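PDB 2IHF: single-stranded DNA-binding protein from Thermus aquaticus, which binds single-stranded DNA and probably recruits partner proteins to it during DNA replication, recombination and repair. Local coordinates for residues H54-L59 with V97-E102; G4-F9 with E79-Y84; N129-M134 with G199-D204. The protein carries 1 engineered substitution. One frame throughout, in Å; residues are numbered along the deposited sequence.

Contact 1 of 3, residues H54-L59 with V97-E102; sequences HRVRLL and VQVRAE
Arg57 bonds through both its backbone N and its backbone O to strand 97-101. Its N reaches Val99 O at 3.0 Å in a nearly straight bond (168°), and its O accepts from Ala101 N at 2.9 Å. This is the parallel ladder pattern, one residue bonding to the partners on both sides of Arg100. Arg100 NE adds a weak, bent bond to the same Arg57 O. Two residues earlier along both strands a water stands in for the direct bond, donating to Arg55 O and accepting from Val99 N.

Beyond the backbone, Gln98 extends beside Arg57. Its OE1 lies 3.7 Å above the centre of the Arg57 guanidinium, over a face and not at the N-H edge; the amide stands perpendicular to it. Arg57 NE instead forms a salt bridge with Asp31 on strand 28-41, and a second water accepts from Arg57 NH1 and, weakly, from Gln98 NE2. Leu59 lies across Arg100 at about a right angle, its CD1 over one face of the guanidinium. On the other side of the sheet Val56 turns CG1 anti to its N (chi1 170°), which brings that methyl to 3.4 Å from Ala101 CB, a tight contact; CG2 meets Val99 CB at 4.1 Å.

The parallel pair belongs to the first OB fold, where strand 95-107 also borders strand 75-86. Its chemistry is two-sided: valines and alanine seal the buried side, whereas the arginine-rich side is partly exposed, with the charge of Arg57 probably offset at least in part by Asp31.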
loop_
_atom_site.group_PDB
_atom_site.type_symbol
_atom_site.label_atom_id
_atom_site.label_comp_id
_atom_site.label_asym_id
_atom_site.label_seq_id
_atom_site.Cartn_x
_atom_site.Cartn_y
_atom_site.Cartn_z
ATOM N N HIS A 54 2.148 -11.219 -14.131
ATOM C CA HIS A 54 2.823 -11.775 -12.968
ATOM C C HIS A 54 2.197 -13.028 -12.412
ATOM O O HIS A 54 0.982 -13.125 -12.262
ATOM C CB HIS A 54 2.911 -10.756 -11.827
ATOM C CG HIS A 54 3.811 -9.602 -12.117
ATOM N ND1 HIS A 54 3.349 -8.311 -12.235
ATOM C CD2 HIS A 54 5.144 -9.549 -12.342
ATOM C CE1 HIS A 54 4.358 -7.512 -12.524
ATOM N NE2 HIS A 54 5.458 -8.239 -12.594
ATOM N N ARG A 55 3.052 -13.988 -12.091
ATOM C CA ARG A 55 2.592 -15.224 -11.496
ATOM C C ARG A 55 2.518 -14.935 -10.008
ATOM O O ARG A 55 3.393 -14.275 -9.441
ATOM C CB ARG A 55 3.579 -16.368 -11.747
ATOM C CG ARG A 55 3.041 -17.733 -11.329
ATOM C CD ARG A 55 4.134 -18.777 -11.279
ATOM N NE ARG A 55 5.114 -18.462 -10.245
ATOM C CZ ARG A 55 6.093 -19.276 -9.864
ATOM N NH1 ARG A 55 6.231 -20.470 -10.438
ATOM N NH2 ARG A 55 6.926 -18.898 -8.901
ATOM N N VAL A 56 1.465 -15.423 -9.379
ATOM C CA VAL A 56 1.289 -15.219 -7.954
ATOM C C VAL A 56 1.063 -16.581 -7.312
ATOM O O VAL A 56 0.266 -17.379 -7.806
ATOM C CB VAL A 56 0.080 -14.284 -7.693
ATOM C CG1 VAL A 56 -0.256 -14.258 -6.223
ATOM C CG2 VAL A 56 0.402 -12.868 -8.173
ATOM N N ARG A 57 1.771 -16.858 -6.220
ATOM C CA ARG A 57 1.622 -18.142 -5.549
ATOM C C ARG A 57 0.944 -18.085 -4.192
ATOM O O ARG A 57 1.409 -17.402 -3.284
ATOM C CB ARG A 57 2.976 -18.833 -5.397
ATOM C CG ARG A 57 2.906 -20.071 -4.518
ATOM C CD ARG A 57 4.127 -20.935 -4.682
ATOM N NE ARG A 57 4.281 -21.345 -6.070
ATOM C CZ ARG A 57 5.275 -22.109 -6.514
ATOM N NH1 ARG A 57 6.202 -22.546 -5.666
ATOM N NH2 ARG A 57 5.349 -22.424 -7.803
ATOM N N LEU A 58 -0.157 -18.826 -4.080
ATOM C CA LEU A 58 -0.949 -18.944 -2.854
ATOM C C LEU A 58 -0.611 -20.298 -2.246
ATOM O O LEU A 58 -0.407 -21.276 -2.969
ATOM C CB LEU A 58 -2.447 -18.913 -3.169
ATOM C CG LEU A 58 -3.331 -17.796 -2.630
ATOM C CD1 LEU A 58 -4.784 -18.146 -2.923
ATOM C CD2 LEU A 58 -3.128 -17.637 -1.146
ATOM N N LEU A 59 -0.564 -20.360 -0.924
ATOM C CA LEU A 59 -0.238 -21.607 -0.257
ATOM C C LEU A 59 -1.245 -22.013 0.801
ATOM O O LEU A 59 -1.851 -21.174 1.470
ATOM C CB LEU A 59 1.136 -21.517 0.417
ATOM C CG LEU A 59 2.432 -21.404 -0.381
ATOM C CD1 LEU A 59 3.577 -21.291 0.600
ATOM C CD2 LEU A 59 2.628 -22.614 -1.274
ATOM N N VAL A 97 12.552 -14.319 -8.463
ATOM C CA VAL A 97 11.747 -13.440 -7.615
ATOM C C VAL A 97 10.275 -13.645 -8.010
ATOM O O VAL A 97 9.887 -13.378 -9.150
ATOM C CB VAL A 97 12.136 -11.942 -7.802
ATOM C CG1 VAL A 97 11.143 -11.054 -7.083
ATOM C CG2 VAL A 97 13.536 -11.688 -7.256
ATOM N N GLN A 98 9.468 -14.132 -7.070
ATOM C CA GLN A 98 8.049 -14.374 -7.324
ATOM C C GLN A 98 7.203 -13.709 -6.258
ATOM O O GLN A 98 7.645 -13.499 -5.128
ATOM C CB GLN A 98 7.722 -15.878 -7.293
ATOM C CG GLN A 98 8.131 -16.568 -5.963
ATOM C CD GLN A 98 7.273 -17.786 -5.583
ATOM O OE1 GLN A 98 7.026 -18.677 -6.398
ATOM N NE2 GLN A 98 6.830 -17.824 -4.328
ATOM N N VAL A 99 5.972 -13.388 -6.619
ATOM C CA VAL A 99 5.065 -12.803 -5.658
ATOM C C VAL A 99 4.411 -13.963 -4.898
ATOM O O VAL A 99 3.855 -14.881 -5.494
ATOM C CB VAL A 99 3.982 -11.961 -6.356
ATOM C CG1 VAL A 99 3.022 -11.398 -5.328
ATOM C CG2 VAL A 99 4.624 -10.838 -7.148
ATOM N N ARG A 100 4.522 -13.930 -3.580
ATOM C CA ARG A 100 3.902 -14.930 -2.727
ATOM C C ARG A 100 2.689 -14.197 -2.170
ATOM O O ARG A 100 2.841 -13.221 -1.441
ATOM C CB ARG A 100 4.861 -15.309 -1.592
ATOM C CG ARG A 100 4.208 -15.910 -0.346
ATOM C CD ARG A 100 4.050 -17.407 -0.446
ATOM N NE ARG A 100 2.672 -17.797 -0.183
ATOM C CZ ARG A 100 2.036 -17.615 0.971
ATOM N NH1 ARG A 100 2.665 -17.047 1.996
ATOM N NH2 ARG A 100 0.754 -17.977 1.086
ATOM N N ALA A 101 1.489 -14.633 -2.531
ATOM C CA ALA A 101 0.277 -13.985 -2.016
ATOM C C ALA A 101 -0.051 -14.409 -0.583
ATOM O O ALA A 101 -0.095 -15.597 -0.271
ATOM C CB ALA A 101 -0.910 -14.298 -2.918
ATOM N N GLU A 102 -0.272 -13.450 0.303
ATOM C CA GLU A 102 -0.639 -13.815 1.658
ATOM C C GLU A 102 -2.117 -14.152 1.638
ATOM O O GLU A 102 -2.559 -15.054 2.339
ATOM C CB GLU A 102 -0.340 -12.674 2.605
ATOM C CG GLU A 102 1.123 -12.351 2.597
ATOM C CD GLU A 102 1.473 -11.333 3.630
ATOM O OE1 GLU A 102 1.043 -10.167 3.478
ATOM O OE2 GLU A 102 2.170 -11.704 4.600
HETATM O O HOH W 1 5.899 -13.612 -9.588
HETATM O O HOH W 2 7.094 -20.927 -3.350
#

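Contact 2 of 3, residues G4-F9 with E79-Y84; sequences GLNQVF and EGRLEY
Asn6 uses its side-chain amide as a substitute for a strand backbone, pairing with both polar backbone atoms of Leu82. Its OD1 accepts from Leu82 N at 2.8 Å, while ND2 donates to Leu82 O at 2.7 Å, on a lone pair of that carbonyl and close to the plane of the amide. With CG anti to the backbone N (chi1 -178°), the amide projects toward strand 79-84, and the paired bonds fix which end carries the oxygen. Ordinary pairing takes over at Val8 and Gly80, an antiparallel hydrogen-bonded pair: Val8 N meets Gly80 O at 2.9 Å, and Gly80 N meets Val8 O at 3.0 Å. The next pair, Phe9 with Glu79, is non-hydrogen-bonded.

Side chains fill in around these bonds. Val8 CG2 rests 3.6 Å from Leu82 CG, the two side chains at about a right angle. Arg81 packs CB against Asn6 OD1, then bends back to give a weak bond from NH2 to Asn6 O; its guanidinium is held more firmly by salt bridges to Glu161 and Glu102. Glu79 OE1 comes to the edge of the Phe9 ring, near its plane, 3.0 Å from CD2, where the ring hydrogens point; the carboxylate is turned 85° from the ring. The other oxygen, OE2, is bonded to Gln7 NE2 of the second subunit, which helps set the turn of the carboxylate.

The Phe9 ring also meets Phe9 of the second subunit nearly at right angles, placing this side of the sheet in the dimer interface. Within the chain, the pair belongs to the first OB fold: strand 5-22 runs between strands 75-86 and 128-145, and strand 75-86 is bordered in turn by strand 95-107.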
loop_
_atom_site.group_PDB
_atom_site.type_symbol
_atom_site.label_atom_id
_atom_site.label_comp_id
_atom_site.label_asym_id
_atom_site.label_seq_id
_atom_site.Cartn_x
_atom_site.Cartn_y
_atom_site.Cartn_z
ATOM N N GLY A 4 13.570 -3.841 7.429
ATOM C CA GLY A 4 13.188 -4.538 6.211
ATOM C C GLY A 4 11.683 -4.472 6.022
ATOM O O GLY A 4 10.924 -4.670 6.966
ATOM N N LEU A 5 11.240 -4.172 4.810
ATOM C CA LEU A 5 9.815 -4.087 4.532
ATOM C C LEU A 5 9.635 -4.679 3.151
ATOM O O LEU A 5 10.446 -4.450 2.257
ATOM C CB LEU A 5 9.323 -2.636 4.578
ATOM C CG LEU A 5 7.820 -2.427 4.414
ATOM C CD1 LEU A 5 7.086 -3.133 5.539
ATOM C CD2 LEU A 5 7.511 -0.948 4.416
ATOM N N ASN A 6 8.556 -5.428 2.973
ATOM C CA ASN A 6 8.321 -6.118 1.719
ATOM C C ASN A 6 6.820 -6.288 1.539
ATOM O O ASN A 6 6.223 -7.152 2.168
ATOM C CB ASN A 6 9.012 -7.482 1.818
ATOM C CG ASN A 6 8.888 -8.310 0.567
ATOM O OD1 ASN A 6 8.057 -8.051 -0.297
ATOM N ND2 ASN A 6 9.717 -9.332 0.475
ATOM N N GLN A 7 6.203 -5.474 0.690
ATOM C CA GLN A 7 4.762 -5.578 0.490
ATOM C C GLN A 7 4.383 -5.350 -0.963
ATOM O O GLN A 7 4.922 -4.455 -1.616
ATOM C CB GLN A 7 4.052 -4.567 1.377
ATOM C CG GLN A 7 4.531 -4.600 2.816
ATOM C CD GLN A 7 4.118 -3.370 3.592
ATOM O OE1 GLN A 7 4.256 -2.246 3.104
ATOM N NE2 GLN A 7 3.621 -3.569 4.811
ATOM N N VAL A 8 3.459 -6.177 -1.459
ATOM C CA VAL A 8 2.984 -6.098 -2.839
ATOM C C VAL A 8 1.457 -6.048 -2.866
ATOM O O VAL A 8 0.792 -6.782 -2.136
ATOM C CB VAL A 8 3.466 -7.318 -3.680
ATOM C CG1 VAL A 8 2.989 -7.196 -5.111
ATOM C CG2 VAL A 8 4.971 -7.405 -3.660
ATOM N N PHE A 9 0.911 -5.163 -3.700
ATOM C CA PHE A 9 -0.535 -5.006 -3.847
ATOM C C PHE A 9 -0.824 -5.049 -5.333
ATOM O O PHE A 9 -0.267 -4.258 -6.096
ATOM C CB PHE A 9 -1.011 -3.653 -3.301
ATOM C CG PHE A 9 -0.400 -3.277 -1.975
ATOM C CD1 PHE A 9 0.917 -2.794 -1.909
ATOM C CD2 PHE A 9 -1.135 -3.407 -0.791
ATOM C CE1 PHE A 9 1.491 -2.442 -0.687
ATOM C CE2 PHE A 9 -0.572 -3.060 0.434
ATOM C CZ PHE A 9 0.746 -2.575 0.488
ATOM N N GLU A 79 -2.568 -9.380 -2.144
ATOM C CA GLU A 79 -1.671 -8.743 -1.200
ATOM C C GLU A 79 -0.727 -9.831 -0.775
ATOM O O GLU A 79 -1.150 -10.909 -0.370
ATOM C CB GLU A 79 -2.395 -8.171 0.010
ATOM C CG GLU A 79 -2.823 -6.742 -0.223
ATOM C CD GLU A 79 -2.942 -5.932 1.051
ATOM O OE1 GLU A 79 -3.261 -4.722 0.939
ATOM O OE2 GLU A 79 -2.715 -6.497 2.151
ATOM N N GLY A 80 0.559 -9.550 -0.914
ATOM C CA GLY A 80 1.567 -10.511 -0.539
ATOM C C GLY A 80 2.918 -9.838 -0.447
ATOM O O GLY A 80 3.022 -8.663 -0.093
ATOM N N ARG A 81 3.956 -10.592 -0.776
ATOM C CA ARG A 81 5.302 -10.080 -0.727
ATOM C C ARG A 81 6.185 -10.746 -1.762
ATOM O O ARG A 81 5.856 -11.807 -2.286
ATOM C CB ARG A 81 5.876 -10.295 0.670
ATOM C CG ARG A 81 5.973 -11.744 1.133
ATOM C CD ARG A 81 5.772 -11.809 2.647
ATOM N NE ARG A 81 6.184 -10.551 3.275
ATOM C CZ ARG A 81 5.784 -10.117 4.470
ATOM N NH1 ARG A 81 4.950 -10.833 5.212
ATOM N NH2 ARG A 81 6.202 -8.938 4.913
ATOM N N LEU A 82 7.305 -10.107 -2.068
ATOM C CA LEU A 82 8.242 -10.664 -3.030
ATOM C C LEU A 82 9.152 -11.655 -2.328
ATOM O O LEU A 82 9.677 -11.386 -1.257
ATOM C CB LEU A 82 9.079 -9.558 -3.660
ATOM C CG LEU A 82 8.306 -8.542 -4.492
ATOM C CD1 LEU A 82 9.306 -7.559 -5.087
ATOM C CD2 LEU A 82 7.499 -9.244 -5.589
ATOM N N GLU A 83 9.314 -12.819 -2.927
ATOM C CA GLU A 83 10.174 -13.825 -2.354
ATOM C C GLU A 83 11.258 -14.139 -3.378
ATOM O O GLU A 83 10.987 -14.310 -4.564
ATOM C CB GLU A 83 9.371 -15.077 -1.967
ATOM C CG GLU A 83 8.661 -14.955 -0.600
ATOM C CD GLU A 83 7.892 -16.222 -0.204
ATOM O OE1 GLU A 83 8.250 -17.305 -0.723
ATOM O OE2 GLU A 83 6.947 -16.144 0.627
ATOM N N TYR A 84 12.494 -14.168 -2.899
ATOM C CA TYR A 84 13.659 -14.443 -3.723
ATOM C C TYR A 84 14.127 -15.847 -3.428
ATOM O O TYR A 84 14.143 -16.264 -2.272
ATOM C CB TYR A 84 14.777 -13.474 -3.363
ATOM C CG TYR A 84 16.117 -13.790 -3.988
ATOM C CD1 TYR A 84 16.369 -13.502 -5.325
ATOM C CD2 TYR A 84 17.152 -14.335 -3.224
ATOM C CE1 TYR A 84 17.631 -13.742 -5.891
ATOM C CE2 TYR A 84 18.411 -14.579 -3.775
ATOM C CZ TYR A 84 18.645 -14.278 -5.108
ATOM O OH TYR A 84 19.892 -14.497 -5.649
#

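Contact 3 of 3, residues N129-M134 with G199-D204; sequences NQVILM and GRLVND
Asn129 and Leu201 share two hydrogen bonds between a side-chain amide and a backbone. Leu201 N donates to Asn129 OD1 at 2.9 Å in a nearly straight bond (169°), although the donor is tilted well off the carbonyl plane of the amide. Asn129 ND2 donates in return to Leu201 O at 2.8 Å, a bond whose acceptor is less surely placed, and also to Asp38 on strand 28-41. The backbone of Asn129 is served as well. Its O accepts from Arg200 NH1 at 3.0 Å, in the guanidinium plane and at its edge, and its N donates to a water that takes a second, weak bond from the same NH1. In Arg200 an extended chain to NE, then a turn at chi4 (-66°), presents NH1 to that oxygen in a bent bond. Asp38 OD1 lies at long ion-pair range of NH1, a weak addition.

In the second OB fold, strands 128-145 and 194-203 pair antiparallel here but cross steeply, their local directions 111° apart, in keeping with the strong coiling of the small OB barrel. Regular pairing between the two segments is confined to Val131 and Gly199, a hydrogen-bonded pair. Val131 N reaches Gly199 O at 2.8 Å, and Gly199 N reaches Val131 O at 2.9 Å. The carbonyl of Gly199 also receives a CA-H...O contact from Gln130 CA at 3.3 Å.

Apolar contact is slight: Val131 CG2 touches Leu201 CB at 3.9 Å, beside the amide of Asn129. Val219 covers Val131, and Leu201 packs on Thr217, both from strand 217-221, while His54 of the first OB fold lies against Leu201. Gln130 meets Gln130 of the second subunit.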
loop_
_atom_site.group_PDB
_atom_site.type_symbol
_atom_site.label_atom_id
_atom_site.label_comp_id
_atom_site.label_asym_id
_atom_site.label_seq_id
_atom_site.Cartn_x
_atom_site.Cartn_y
_atom_site.Cartn_z
ATOM N N ASN A 129 -0.872 -1.964 -9.400
ATOM C CA ASN A 129 0.457 -2.562 -9.295
ATOM C C ASN A 129 1.322 -1.679 -8.405
ATOM O O ASN A 129 1.862 -0.684 -8.872
ATOM C CB ASN A 129 1.073 -2.683 -10.697
ATOM C CG ASN A 129 2.423 -3.371 -10.692
ATOM O OD1 ASN A 129 2.968 -3.690 -9.639
ATOM N ND2 ASN A 129 2.974 -3.592 -11.877
ATOM N N GLN A 130 1.443 -2.030 -7.126
ATOM C CA GLN A 130 2.249 -1.232 -6.199
ATOM C C GLN A 130 3.112 -2.099 -5.288
ATOM O O GLN A 130 2.657 -3.114 -4.773
ATOM C CB GLN A 130 1.357 -0.348 -5.318
ATOM C CG GLN A 130 0.293 0.444 -6.066
ATOM C CD GLN A 130 -0.613 1.241 -5.141
ATOM O OE1 GLN A 130 -0.847 0.852 -3.997
ATOM N NE2 GLN A 130 -1.142 2.355 -5.641
ATOM N N VAL A 131 4.357 -1.680 -5.081
ATOM C CA VAL A 131 5.282 -2.399 -4.214
ATOM C C VAL A 131 5.919 -1.400 -3.250
ATOM O O VAL A 131 6.208 -0.267 -3.634
ATOM C CB VAL A 131 6.434 -3.076 -5.024
ATOM C CG1 VAL A 131 7.358 -3.847 -4.090
ATOM C CG2 VAL A 131 5.873 -4.012 -6.069
ATOM N N ILE A 132 6.103 -1.808 -1.993
ATOM C CA ILE A 132 6.786 -0.967 -1.013
ATOM C C ILE A 132 7.922 -1.817 -0.479
ATOM O O ILE A 132 7.697 -2.901 0.048
ATOM C CB ILE A 132 5.925 -0.578 0.192
ATOM C CG1 ILE A 132 4.706 0.233 -0.243
ATOM C CG2 ILE A 132 6.758 0.256 1.147
ATOM C CD1 ILE A 132 3.888 0.766 0.928
ATOM N N LEU A 133 9.147 -1.333 -0.624
ATOM C CA LEU A 133 10.304 -2.062 -0.124
ATOM C C LEU A 133 11.173 -1.153 0.739
ATOM O O LEU A 133 11.241 0.060 0.526
ATOM C CB LEU A 133 11.185 -2.585 -1.275
ATOM C CG LEU A 133 10.684 -3.514 -2.378
ATOM C CD1 LEU A 133 11.854 -3.798 -3.308
ATOM C CD2 LEU A 133 10.136 -4.803 -1.821
ATOM N N MET A 134 11.820 -1.746 1.733
ATOM C CA MET A 134 12.766 -1.012 2.556
ATOM C C MET A 134 13.869 -2.013 2.845
ATOM O O MET A 134 13.601 -3.161 3.211
ATOM C CB MET A 134 12.124 -0.489 3.843
ATOM C CG MET A 134 13.062 0.370 4.681
ATOM S SD MET A 134 12.240 1.651 5.681
ATOM C CE MET A 134 10.670 0.886 6.077
ATOM N N GLY A 199 7.110 1.654 -5.638
ATOM C CA GLY A 199 7.038 1.555 -7.083
ATOM C C GLY A 199 6.112 0.491 -7.630
ATOM O O GLY A 199 5.119 0.151 -6.988
ATOM N N ARG A 200 6.451 -0.017 -8.818
ATOM C CA ARG A 200 5.671 -1.024 -9.524
ATOM C C ARG A 200 6.508 -2.264 -9.811
ATOM O O ARG A 200 7.720 -2.183 -9.983
ATOM C CB ARG A 200 5.166 -0.458 -10.856
ATOM C CG ARG A 200 4.483 0.877 -10.709
ATOM C CD ARG A 200 3.772 1.301 -11.980
ATOM N NE ARG A 200 3.103 2.606 -11.858
ATOM C CZ ARG A 200 2.058 2.873 -11.070
ATOM N NH1 ARG A 200 1.525 1.927 -10.300
ATOM N NH2 ARG A 200 1.531 4.093 -11.066
ATOM N N LEU A 201 5.839 -3.407 -9.877
ATOM C CA LEU A 201 6.491 -4.670 -10.165
ATOM C C LEU A 201 6.461 -4.871 -11.683
ATOM O O LEU A 201 5.387 -4.909 -12.278
ATOM C CB LEU A 201 5.736 -5.800 -9.476
ATOM C CG LEU A 201 6.474 -7.128 -9.353
ATOM C CD1 LEU A 201 7.780 -6.905 -8.606
ATOM C CD2 LEU A 201 5.606 -8.128 -8.615
ATOM N N VAL A 202 7.638 -4.994 -12.300
ATOM C CA VAL A 202 7.750 -5.181 -13.755
ATOM C C VAL A 202 8.598 -6.406 -14.134
ATOM O O VAL A 202 9.284 -6.987 -13.284
ATOM C CB VAL A 202 8.361 -3.922 -14.435
ATOM C CG1 VAL A 202 7.506 -2.706 -14.146
ATOM C CG2 VAL A 202 9.791 -3.689 -13.937
ATOM N N ASN A 203 8.559 -6.794 -15.409
ATOM C CA ASN A 203 9.318 -7.956 -15.875
ATOM C C ASN A 203 10.271 -7.630 -17.009
ATOM O O ASN A 203 10.191 -6.566 -17.618
ATOM C CB ASN A 203 8.373 -9.059 -16.358
ATOM C CG ASN A 203 7.611 -9.709 -15.228
ATOM O OD1 ASN A 203 6.407 -9.957 -15.342
ATOM N ND2 ASN A 203 8.310 -10.002 -14.130
ATOM N N ASP A 204 11.166 -8.578 -17.281
ATOM C CA ASP A 204 12.147 -8.471 -18.357
ATOM C C ASP A 204 12.552 -9.872 -18.807
ATOM O O ASP A 204 12.714 -10.736 -17.921
ATOM C CB ASP A 204 13.387 -7.716 -17.880
ATOM C CG ASP A 204 13.581 -6.406 -18.609
ATOM O OD1 ASP A 204 13.689 -6.419 -19.857
ATOM O OD2 ASP A 204 13.629 -5.361 -17.928
HETATM O O HOH W 3 -1.316 0.993 -9.824
#

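From the N terminus, strand 5-22 opens the chain and contact 2 closes the first long loop, returning residues 79-84 to residues 4-9. Contact 1 starts within that span and ends beyond it, so the two cross; strands 75-86 and 95-107, consecutive in the chain, lie side by side and join them within the first OB fold. Contact 3 follows in series, closing residues 129-134 onto 199-204 in the second. The two folds meet through strands 5-22 and 128-145, where Phe9 N and Gln130 O make a probable hydrogen bond, while Val99 of contact 1 packs on Leu201 of contact 3. Contacts 2 and 3 both touch the second subunit.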